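Local coordinates for protein MccF (Escherichia coli, PDB 4IIY) that probably acts as a serine carboxypeptidase-like hydrolase of the peptidase S66 family, giving self-immunity to the peptide antibiotic microcin C7, at residues G153-T158 / E238-G243; F172-P177 / R220-Y225; E304-A309 / R313-V318. The protein carries 1 engineered substitution. All blocks are in the same frame, centred on the assembly; numbering follows the deposited sequence.

Contact 1. Residues G153-T158 / E238-G243; sequences GIYAKT and EGRVIG
Tyr155 and Ile242 mark the nearest approach of the two backbones, with Tyr155 CA and Ile242 CA 9.9 Å apart. Residues 153-158 form the last turns of a helix, and residues 238-243 are part of a strand. No backbone hydrogen bond joins them. The gap is bridged by side chains alone, and the buried surface is small, 106 Å². Tyr155 supplies the helix side of it. Its CG lies anti to the backbone N (chi1 175°), and its CB points toward the strand. The side chain thus extends far enough for its OH to meet Arg240, which reaches out from the opposite direction. Arg240 NH1 donates to Tyr155 OH at 2.9 Å, with an N-H...O angle of 146°, so the bond is somewhat bent. The hydroxyl lies at the edge of the guanidinium, near its plane, and NH1 in turn lies at the edge of the tyrosine ring. The two planes are 55° apart, so the groups do not stack. Ile242 adds the apolar part. Its CD1 sits over the centre of one guanidinium face and also meets Tyr155 CE2 at 3.8 Å. The methyl thus packs beside the polar bond and borders both partners. The main polar partner of Arg240 is Asp265, which forms a salt bridge with NH2; Glu260 O also accepts from NH2. These bonds probably hold the guanidinium in position for the tyrosine. The contact links helix 148-158 of the N-terminal LD-carboxypeptidase region to the C-terminal region. On the helix side, Ile154 and Thr158 pack on helix 131-136. On the other side, strand 236-245 runs inside the eight-stranded mixed sheet, between strands 350-354 and 266-270.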
loop_
_atom_site.group_PDB
_atom_site.type_symbol
_atom_site.label_atom_id
_atom_site.label_comp_id
_atom_site.label_asym_id
_atom_site.label_seq_id
_atom_site.Cartn_x
_atom_site.Cartn_y
_atom_site.Cartn_z
ATOM N N GLY B 153 7.390 -1.417 14.445
ATOM C CA GLY B 153 7.133 -0.239 15.248
ATOM C C GLY B 153 7.690 -0.345 16.658
ATOM O O GLY B 153 8.250 0.614 17.198
ATOM N N ILE B 154 7.547 -1.513 17.272
ATOM C CA ILE B 154 8.094 -1.744 18.603
ATOM C C ILE B 154 9.617 -1.672 18.570
ATOM O O ILE B 154 10.239 -1.059 19.442
ATOM C CB ILE B 154 7.586 -3.078 19.192
ATOM C CG1 ILE B 154 6.105 -2.947 19.552
ATOM C CG2 ILE B 154 8.411 -3.487 20.399
ATOM C CD1 ILE B 154 5.421 -4.257 19.900
ATOM N N TYR B 155 10.232 -2.271 17.560
ATOM C CA TYR B 155 11.683 -2.169 17.415
ATOM C C TYR B 155 12.126 -0.708 17.274
ATOM O O TYR B 155 13.077 -0.259 17.926
ATOM C CB TYR B 155 12.160 -3.001 16.216
ATOM C CG TYR B 155 13.632 -2.844 15.921
ATOM C CD1 TYR B 155 14.592 -3.425 16.734
ATOM C CD2 TYR B 155 14.065 -2.089 14.835
ATOM C CE1 TYR B 155 15.945 -3.266 16.464
ATOM C CE2 TYR B 155 15.411 -1.931 14.556
ATOM C CZ TYR B 155 16.345 -2.524 15.374
ATOM O OH TYR B 155 17.686 -2.352 15.087
ATOM N N ALA B 156 11.438 0.040 16.421
ATOM C CA ALA B 156 11.778 1.444 16.191
ATOM C C ALA B 156 11.719 2.262 17.480
ATOM O O ALA B 156 12.582 3.113 17.721
ATOM C CB ALA B 156 10.867 2.055 15.119
ATOM N N LYS B 157 10.712 2.003 18.310
ATOM C CA LYS B 157 10.511 2.779 19.532
ATOM C C LYS B 157 11.360 2.335 20.716
ATOM O O LYS B 157 11.668 3.153 21.592
ATOM C CB LYS B 157 9.041 2.737 19.942
ATOM C CG LYS B 157 8.139 3.616 19.103
ATOM C CD LYS B 157 8.417 5.094 19.384
ATOM C CE LYS B 157 7.506 6.010 18.589
ATOM N NZ LYS B 157 7.818 7.444 18.868
ATOM N N THR B 158 11.732 1.056 20.767
ATOM C CA THR B 158 12.312 0.488 21.986
ATOM C C THR B 158 13.642 -0.221 21.787
ATOM O O THR B 158 14.352 -0.478 22.765
ATOM C CB THR B 158 11.367 -0.534 22.672
ATOM O OG1 THR B 158 11.290 -1.724 21.875
ATOM C CG2 THR B 158 9.976 0.041 22.870
ATOM N N GLU B 238 27.292 -10.105 5.657
ATOM C CA GLU B 238 26.820 -10.056 7.034
ATOM C C GLU B 238 26.338 -8.653 7.366
ATOM O O GLU B 238 27.046 -7.671 7.127
ATOM C CB GLU B 238 27.920 -10.464 8.018
ATOM C CG GLU B 238 27.473 -10.458 9.469
ATOM C CD GLU B 238 28.512 -11.058 10.395
ATOM O OE1 GLU B 238 29.615 -11.394 9.911
ATOM O OE2 GLU B 238 28.227 -11.198 11.604
ATOM N N GLY B 239 25.131 -8.547 7.915
ATOM C CA GLY B 239 24.570 -7.250 8.255
ATOM C C GLY B 239 23.285 -7.392 9.042
ATOM O O GLY B 239 22.685 -8.471 9.085
ATOM N N ARG B 240 22.865 -6.305 9.678
ATOM C CA ARG B 240 21.619 -6.277 10.434
ATOM C C ARG B 240 20.428 -6.506 9.513
ATOM O O ARG B 240 20.289 -5.827 8.504
ATOM C CB ARG B 240 21.461 -4.913 11.102
ATOM C CG ARG B 240 20.173 -4.773 11.891
ATOM C CD ARG B 240 19.980 -3.371 12.453
ATOM N NE ARG B 240 19.780 -2.386 11.395
ATOM C CZ ARG B 240 19.086 -1.261 11.537
ATOM N NH1 ARG B 240 18.501 -0.969 12.695
ATOM N NH2 ARG B 240 18.969 -0.431 10.508
ATOM N N VAL B 241 19.558 -7.445 9.873
ATOM C CA VAL B 241 18.363 -7.681 9.073
ATOM C C VAL B 241 17.206 -6.777 9.510
ATOM O O VAL B 241 16.958 -6.595 10.708
ATOM C CB VAL B 241 17.943 -9.166 9.086
ATOM C CG1 VAL B 241 17.507 -9.623 10.467
ATOM C CG2 VAL B 241 16.834 -9.418 8.066
ATOM N N ILE B 242 16.519 -6.201 8.529
ATOM C CA ILE B 242 15.401 -5.297 8.789
ATOM C C ILE B 242 14.322 -5.574 7.755
ATOM O O ILE B 242 14.627 -5.837 6.590
ATOM C CB ILE B 242 15.830 -3.810 8.670
ATOM C CG1 ILE B 242 16.821 -3.433 9.761
ATOM C CG2 ILE B 242 14.623 -2.876 8.761
ATOM C CD1 ILE B 242 16.185 -3.286 11.122
ATOM N N GLY B 243 13.057 -5.502 8.173
ATOM C CA GLY B 243 11.955 -5.573 7.225
ATOM C C GLY B 243 10.752 -6.338 7.732
ATOM O O GLY B 243 10.328 -6.154 8.871
#

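Contact 2. Residues F172-P177 / R220-Y225; sequences FGEHPP and RPKKLY
Glu174 and Lys222 meet in a salt bridge that alone joins the two loops by polar contact. Lys222 NZ lies 2.8 Å from Glu174 OE2 and approaches the syn lone pair of that oxygen. A second, weak bond runs from Lys222 NZ to Glu174 OE1 at 3.0 Å. The ammonium thus faces both carboxylate oxygens. The two side chains come from opposite directions. Lys222 is fully extended beyond CG, while Glu174 bends at chi2 (69°), which turns its carboxylate to the lysine. Glu174 OE1 also forms a salt bridge with Arg62 NH2. The buried carboxylate is therefore shared between two cations, which would be expected to favour its charged form. Several other polar groups of residues 220-225 have partners. Arg220 NH2 donates to Pro221 O at 3.0 Å and also forms a salt bridge with Glu209. The same Glu209 carboxylate accepts from Lys223 N. Ser207 OG bonds to Lys223 O, and Lys223 NZ makes a weak bond to Tyr225 OH. On the other loop, Gly173 O is bonded by Arg65 NE. The bound glutamylsulfamoyl inosine lies about 7 Å from the side chain of Lys222, so the lysine end of the salt bridge lies near the ligand but does not touch it. The first loop links helix 168-172 to helix 178-191, and Glu174 packs on Val179 of the latter. Arg62 and Arg65 come from helix 60-72. The second loop leads into strand 225-226, which pairs with strand 205-206.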
loop_
_atom_site.group_PDB
_atom_site.type_symbol
_atom_site.label_atom_id
_atom_site.label_comp_id
_atom_site.label_asym_id
_atom_site.label_seq_id
_atom_site.Cartn_x
_atom_site.Cartn_y
_atom_site.Cartn_z
ATOM N N PHE B 172 0.132 -22.504 13.628
ATOM C CA PHE B 172 0.010 -23.684 14.481
ATOM C C PHE B 172 -1.307 -24.434 14.309
ATOM O O PHE B 172 -1.446 -25.534 14.827
ATOM C CB PHE B 172 0.321 -23.359 15.948
ATOM C CG PHE B 172 1.768 -23.032 16.182
ATOM C CD1 PHE B 172 2.749 -23.935 15.817
ATOM C CD2 PHE B 172 2.154 -21.818 16.728
ATOM C CE1 PHE B 172 4.098 -23.636 16.006
ATOM C CE2 PHE B 172 3.488 -21.526 16.930
ATOM C CZ PHE B 172 4.457 -22.435 16.566
ATOM N N GLY B 173 -2.252 -23.855 13.567
ATOM C CA GLY B 173 -3.453 -24.567 13.174
ATOM C C GLY B 173 -3.318 -25.313 11.851
ATOM O O GLY B 173 -4.248 -25.990 11.414
ATOM N N GLU B 174 -2.161 -25.186 11.205
ATOM C CA GLU B 174 -1.847 -25.956 10.005
ATOM C C GLU B 174 -1.855 -27.456 10.319
ATOM O O GLU B 174 -1.334 -27.888 11.353
ATOM C CB GLU B 174 -0.475 -25.517 9.473
ATOM C CG GLU B 174 0.085 -26.306 8.283
ATOM C CD GLU B 174 -0.679 -26.099 6.979
ATOM O OE1 GLU B 174 -1.673 -25.340 6.953
ATOM O OE2 GLU B 174 -0.261 -26.694 5.959
ATOM N N HIS B 175 -2.445 -28.253 9.428
ATOM C CA HIS B 175 -2.419 -29.707 9.601
ATOM C C HIS B 175 -0.999 -30.256 9.441
ATOM O O HIS B 175 -0.180 -29.683 8.722
ATOM C CB HIS B 175 -3.343 -30.395 8.590
ATOM C CG HIS B 175 -4.804 -30.217 8.872
ATOM N ND1 HIS B 175 -5.528 -31.117 9.624
ATOM C CD2 HIS B 175 -5.679 -29.260 8.484
ATOM C CE1 HIS B 175 -6.784 -30.712 9.700
ATOM N NE2 HIS B 175 -6.904 -29.592 9.008
ATOM N N PRO B 176 -0.696 -31.385 10.102
ATOM C CA PRO B 176 0.528 -32.121 9.763
ATOM C C PRO B 176 0.507 -32.418 8.272
ATOM O O PRO B 176 -0.576 -32.526 7.701
ATOM C CB PRO B 176 0.388 -33.413 10.570
ATOM C CG PRO B 176 -0.458 -33.027 11.736
ATOM C CD PRO B 176 -1.444 -32.024 11.199
ATOM N N PRO B 177 1.678 -32.572 7.639
ATOM C CA PRO B 177 2.999 -32.669 8.268
ATOM C C PRO B 177 3.708 -31.335 8.481
ATOM O O PRO B 177 4.649 -31.261 9.267
ATOM C CB PRO B 177 3.790 -33.500 7.252
ATOM C CG PRO B 177 3.192 -33.124 5.944
ATOM C CD PRO B 177 1.722 -32.909 6.204
ATOM N N ARG B 220 -7.854 -32.920 1.129
ATOM C CA ARG B 220 -6.893 -33.779 0.451
ATOM C C ARG B 220 -5.530 -33.178 0.764
ATOM O O ARG B 220 -5.446 -32.003 1.127
ATOM C CB ARG B 220 -7.177 -33.862 -1.064
ATOM C CG ARG B 220 -7.339 -32.528 -1.787
ATOM C CD ARG B 220 -6.019 -32.015 -2.313
ATOM N NE ARG B 220 -6.183 -30.776 -3.049
ATOM C CZ ARG B 220 -5.166 -30.027 -3.452
ATOM N NH1 ARG B 220 -5.388 -28.899 -4.106
ATOM N NH2 ARG B 220 -3.925 -30.412 -3.183
ATOM N N PRO B 221 -4.459 -33.977 0.684
ATOM C CA PRO B 221 -3.136 -33.426 1.007
ATOM C C PRO B 221 -2.715 -32.288 0.075
ATOM O O PRO B 221 -2.999 -32.311 -1.121
ATOM C CB PRO B 221 -2.206 -34.630 0.839
ATOM C CG PRO B 221 -3.089 -35.812 1.166
ATOM C CD PRO B 221 -4.452 -35.450 0.634
ATOM N N LYS B 222 -2.072 -31.272 0.652
ATOM C CA LYS B 222 -1.451 -30.214 -0.141
ATOM C C LYS B 222 -0.360 -30.777 -1.039
ATOM O O LYS B 222 0.325 -31.730 -0.671
ATOM C CB LYS B 222 -0.854 -29.133 0.764
ATOM C CG LYS B 222 -1.899 -28.270 1.463
ATOM C CD LYS B 222 -1.247 -27.202 2.343
ATOM C CE LYS B 222 -2.298 -26.344 3.041
ATOM N NZ LYS B 222 -1.692 -25.364 3.989
ATOM N N LYS B 223 -0.211 -30.178 -2.217
ATOM C CA LYS B 223 0.966 -30.385 -3.052
ATOM C C LYS B 223 2.199 -30.024 -2.236
ATOM O O LYS B 223 2.239 -28.972 -1.578
ATOM C CB LYS B 223 0.909 -29.497 -4.302
ATOM C CG LYS B 223 -0.164 -29.880 -5.318
ATOM C CD LYS B 223 -0.049 -29.089 -6.631
ATOM C CE LYS B 223 -0.395 -27.619 -6.458
ATOM N NZ LYS B 223 -0.324 -26.882 -7.764
ATOM N N LEU B 224 3.192 -30.901 -2.254
ATOM C CA LEU B 224 4.462 -30.638 -1.583
ATOM C C LEU B 224 5.545 -30.398 -2.617
ATOM O O LEU B 224 5.904 -31.301 -3.378
ATOM C CB LEU B 224 4.851 -31.803 -0.681
ATOM C CG LEU B 224 3.903 -32.032 0.490
ATOM C CD1 LEU B 224 4.246 -33.322 1.227
ATOM C CD2 LEU B 224 3.930 -30.836 1.430
ATOM N N TYR B 225 6.054 -29.175 -2.646
ATOM C CA TYR B 225 7.069 -28.770 -3.599
ATOM C C TYR B 225 8.462 -28.988 -3.042
ATOM O O TYR B 225 8.715 -28.735 -1.868
ATOM C CB TYR B 225 6.909 -27.282 -3.885
ATOM C CG TYR B 225 5.613 -26.882 -4.545
ATOM C CD1 TYR B 225 5.186 -27.490 -5.717
ATOM C CD2 TYR B 225 4.829 -25.871 -4.008
ATOM C CE1 TYR B 225 4.006 -27.106 -6.331
ATOM C CE2 TYR B 225 3.652 -25.482 -4.608
ATOM C CZ TYR B 225 3.246 -26.103 -5.773
ATOM O OH TYR B 225 2.075 -25.722 -6.391
#

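Contact 3. Residues E304-A309 / R313-V318; sequences ELFDCA and RRPYEV. With 1EI (5'-O-(L-alpha-glutamylsulfamoyl)inosine), chain K.
Phe306 presents one ring face to Pro315. Pro315 CG stands 3.9 Å from the ring centroid and only 4° off the normal, a CH-pi contact centred on the face. Over the opposite face, offset toward the rim, lies the backbone N of Cys308. Arg313 O sits at the ring edge, near its plane, 3.3 Å from Phe306 CE2. A chi1 of 179°, with CG opposite the backbone N, carries the ring out to the proline that opens helix 315-323. Cys308 CB is also 3.3 Å from Arg313 O, so that carbonyl is flanked by two carbon groups. No hydrogen bond crosses the contact. Within the loop, Asp307 OD1 accepts from Ala309 N at 2.9 Å, an Asx turn. An alanine at Phe306 lacks the ring that Pro315 CG stands over, which would probably open a gap there and let the loop shift against the start of the helix. Ile276 and Val279 of helix 276-288 also pack on the ring. The end of Arg313 leads away from the loop, and its NH2 forms a salt bridge with Asp87 of the second subunit. Glu304, earlier in the same loop, grips the ligand ribose: O3' donates to Glu304 OE1 at 2.7 Å and O2' to Glu304 OE2 at 2.9 Å. Ser272 OG is a further partner of OE1. The chemistry thus divides within one loop, with a carboxylate accepting from both ribose hydroxyls and an apolar ring fastening the chain to the helix.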
loop_
_atom_site.group_PDB
_atom_site.type_symbol
_atom_site.label_atom_id
_atom_site.label_comp_id
_atom_site.label_asym_id
_atom_site.label_seq_id
_atom_site.Cartn_x
_atom_site.Cartn_y
_atom_site.Cartn_z
ATOM N N GLU B 304 3.460 -16.453 -1.318
ATOM C CA GLU B 304 2.296 -17.339 -1.368
ATOM C C GLU B 304 1.401 -17.016 -2.568
ATOM O O GLU B 304 0.877 -15.906 -2.671
ATOM C CB GLU B 304 1.495 -17.177 -0.076
ATOM C CG GLU B 304 0.174 -17.941 -0.023
ATOM C CD GLU B 304 -0.645 -17.619 1.220
ATOM O OE1 GLU B 304 -0.634 -16.463 1.692
ATOM O OE2 GLU B 304 -1.298 -18.549 1.751
ATOM N N LEU B 305 1.232 -17.977 -3.477
ATOM C CA LEU B 305 0.274 -17.853 -4.577
ATOM C C LEU B 305 0.441 -16.536 -5.351
ATOM O O LEU B 305 -0.520 -15.810 -5.596
ATOM C CB LEU B 305 -1.157 -18.026 -4.054
ATOM C CG LEU B 305 -1.441 -19.374 -3.383
ATOM C CD1 LEU B 305 -2.791 -19.383 -2.688
ATOM C CD2 LEU B 305 -1.363 -20.491 -4.413
ATOM N N PHE B 306 1.673 -16.247 -5.751
ATOM C CA PHE B 306 1.964 -15.091 -6.592
ATOM C C PHE B 306 1.191 -15.196 -7.910
ATOM O O PHE B 306 1.139 -16.261 -8.523
ATOM C CB PHE B 306 3.465 -15.051 -6.870
ATOM C CG PHE B 306 3.909 -13.916 -7.744
ATOM C CD1 PHE B 306 3.707 -12.599 -7.365
ATOM C CD2 PHE B 306 4.573 -14.171 -8.934
ATOM C CE1 PHE B 306 4.139 -11.553 -8.178
ATOM C CE2 PHE B 306 5.011 -13.126 -9.740
ATOM C CZ PHE B 306 4.798 -11.820 -9.355
ATOM N N ASP B 307 0.605 -14.087 -8.348
ATOM C CA ASP B 307 -0.156 -14.059 -9.598
ATOM C C ASP B 307 0.652 -13.304 -10.654
ATOM O O ASP B 307 0.719 -12.074 -10.636
ATOM C CB ASP B 307 -1.516 -13.403 -9.353
ATOM C CG ASP B 307 -2.253 -13.063 -10.635
ATOM O OD1 ASP B 307 -1.903 -13.600 -11.699
ATOM O OD2 ASP B 307 -3.198 -12.246 -10.569
ATOM N N CYS B 308 1.264 -14.041 -11.575
ATOM C CA CYS B 308 2.162 -13.439 -12.561
ATOM C C CYS B 308 1.431 -12.918 -13.796
ATOM O O CYS B 308 2.064 -12.494 -14.764
ATOM C CB CYS B 308 3.251 -14.436 -12.970
ATOM S SG CYS B 308 2.635 -15.896 -13.843
ATOM N N ALA B 309 0.103 -12.958 -13.764
ATOM C CA ALA B 309 -0.716 -12.398 -14.844
ATOM C C ALA B 309 -0.421 -13.020 -16.212
ATOM O O ALA B 309 -0.548 -12.354 -17.245
ATOM C CB ALA B 309 -0.572 -10.870 -14.897
ATOM N N ARG B 313 6.647 -14.687 -15.176
ATOM C CA ARG B 313 7.753 -14.062 -14.460
ATOM C C ARG B 313 7.632 -14.282 -12.964
ATOM O O ARG B 313 6.522 -14.321 -12.422
ATOM C CB ARG B 313 7.782 -12.565 -14.749
ATOM C CG ARG B 313 8.061 -12.252 -16.199
ATOM C CD ARG B 313 7.864 -10.786 -16.536
ATOM N NE ARG B 313 7.834 -10.637 -17.986
ATOM C CZ ARG B 313 7.303 -9.610 -18.639
ATOM N NH1 ARG B 313 6.770 -8.592 -17.970
ATOM N NH2 ARG B 313 7.322 -9.597 -19.964
ATOM N N ARG B 314 8.767 -14.436 -12.295
ATOM C CA ARG B 314 8.768 -14.517 -10.839
ATOM C C ARG B 314 9.221 -13.198 -10.234
ATOM O O ARG B 314 9.790 -12.348 -10.924
ATOM C CB ARG B 314 9.644 -15.669 -10.347
ATOM C CG ARG B 314 11.096 -15.590 -10.742
ATOM C CD ARG B 314 11.834 -16.865 -10.328
ATOM N NE ARG B 314 13.229 -16.959 -10.770
ATOM C CZ ARG B 314 13.882 -16.058 -11.504
ATOM N NH1 ARG B 314 13.288 -14.946 -11.909
ATOM N NH2 ARG B 314 15.149 -16.276 -11.836
ATOM N N PRO B 315 8.979 -13.020 -8.933
ATOM C CA PRO B 315 9.327 -11.735 -8.320
ATOM C C PRO B 315 10.794 -11.319 -8.510
ATOM O O PRO B 315 11.071 -10.131 -8.676
ATOM C CB PRO B 315 8.984 -11.961 -6.846
ATOM C CG PRO B 315 7.832 -12.922 -6.909
ATOM C CD PRO B 315 8.199 -13.871 -8.017
ATOM N N TYR B 316 11.730 -12.266 -8.495
ATOM C CA TYR B 316 13.132 -11.892 -8.653
ATOM C C TYR B 316 13.398 -11.221 -9.999
ATOM O O TYR B 316 14.217 -10.311 -10.091
ATOM C CB TYR B 316 14.030 -13.118 -8.489
ATOM C CG TYR B 316 15.497 -12.825 -8.711
ATOM C CD1 TYR B 316 16.215 -12.056 -7.809
ATOM C CD2 TYR B 316 16.162 -13.321 -9.821
ATOM C CE1 TYR B 316 17.563 -11.782 -8.008
ATOM C CE2 TYR B 316 17.510 -13.059 -10.026
ATOM C CZ TYR B 316 18.199 -12.286 -9.121
ATOM O OH TYR B 316 19.539 -12.028 -9.331
ATOM N N GLU B 317 12.700 -11.662 -11.039
ATOM C CA GLU B 317 12.865 -11.038 -12.346
ATOM C C GLU B 317 12.380 -9.583 -12.343
ATOM O O GLU B 317 12.996 -8.710 -12.965
ATOM C CB GLU B 317 12.159 -11.854 -13.433
ATOM C CG GLU B 317 12.326 -11.281 -14.832
ATOM C CD GLU B 317 11.737 -12.168 -15.913
ATOM O OE1 GLU B 317 11.414 -13.342 -15.622
ATOM O OE2 GLU B 317 11.595 -11.684 -17.061
ATOM N N VAL B 318 11.268 -9.325 -11.655
ATOM C CA VAL B 318 10.753 -7.962 -11.519
ATOM C C VAL B 318 11.742 -7.102 -10.725
ATOM O O VAL B 318 12.061 -5.981 -11.105
ATOM C CB VAL B 318 9.353 -7.941 -10.851
ATOM C CG1 VAL B 318 8.815 -6.520 -10.780
ATOM C CG2 VAL B 318 8.385 -8.842 -11.619
HETATM O O6 1EI K . -10.189 -18.649 4.235
HETATM C C6 1EI K . -8.971 -18.899 4.105
HETATM N N1 1EI K . -8.543 -19.943 3.366
HETATM C C2 1EI K . -7.238 -20.227 3.220
HETATM N N3 1EI K . -6.260 -19.506 3.794
HETATM C C5 1EI K . -7.958 -18.057 4.767
HETATM C C4 1EI K . -6.563 -18.436 4.560
HETATM N N7 1EI K . -7.950 -16.972 5.568
HETATM C C8 1EI K . -6.659 -16.677 5.848
HETATM N N9 1EI K . -5.842 -17.553 5.242
HETATM C "C1'" 1EI K . -4.371 -17.557 5.296
HETATM O "O4'" 1EI K . -3.884 -17.053 6.531
HETATM C "C2'" 1EI K . -3.850 -16.616 4.231
HETATM O "O2'" 1EI K . -3.629 -17.329 3.014
HETATM C "C3'" 1EI K . -2.560 -16.099 4.827
HETATM O "O3'" 1EI K . -1.455 -16.774 4.231
HETATM C "C4'" 1EI K . -2.606 -16.465 6.300
HETATM C "C5'" 1EI K . -2.396 -15.251 7.195
HETATM O "O5'" 1EI K . -3.441 -14.293 7.008
HETATM S SBF 1EI K . -3.219 -12.862 7.517
HETATM O OAE 1EI K . -4.498 -12.309 7.907
HETATM O OAF 1EI K . -2.310 -12.965 8.628
HETATM N NAQ 1EI K . -2.567 -12.082 6.351
HETATM C C 1EI K . -2.075 -10.826 6.393
HETATM O O 1EI K . -2.037 -10.071 7.359
HETATM C CA 1EI K . -1.472 -10.314 5.117
HETATM N N 1EI K . -1.664 -11.266 4.037
HETATM C CB 1EI K . -2.067 -8.952 4.774
HETATM C CG 1EI K . -1.016 -8.029 4.164
HETATM C CD 1EI K . -0.820 -8.343 2.698
HETATM O OE1 1EI K . -1.202 -9.447 2.259
HETATM O OE2 1EI K . -0.283 -7.479 1.983
#

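Overall arrangement
Contact 2 is nested inside the chain loop closed by contact 1, and contact 3 follows both. Contacts 1 and 2 lie on opposite sides of the chain's centre, their centres 31 Å apart. Contacts 2 and 3 are closer, with centres 23 Å and nearest atoms about 7 Å apart, but they do not touch. Contact 1 brings the N-terminal and C-terminal LD-carboxypeptidase regions together away from the annotated sites. Contact 3 includes Glu304, which binds the inosine compound; contact 2 only lies near it. Strands 236-245 and 297-301 share the eight-stranded sheet, which connects contact 1 to the loop of contact 3. Contact 3 also borders the second subunit.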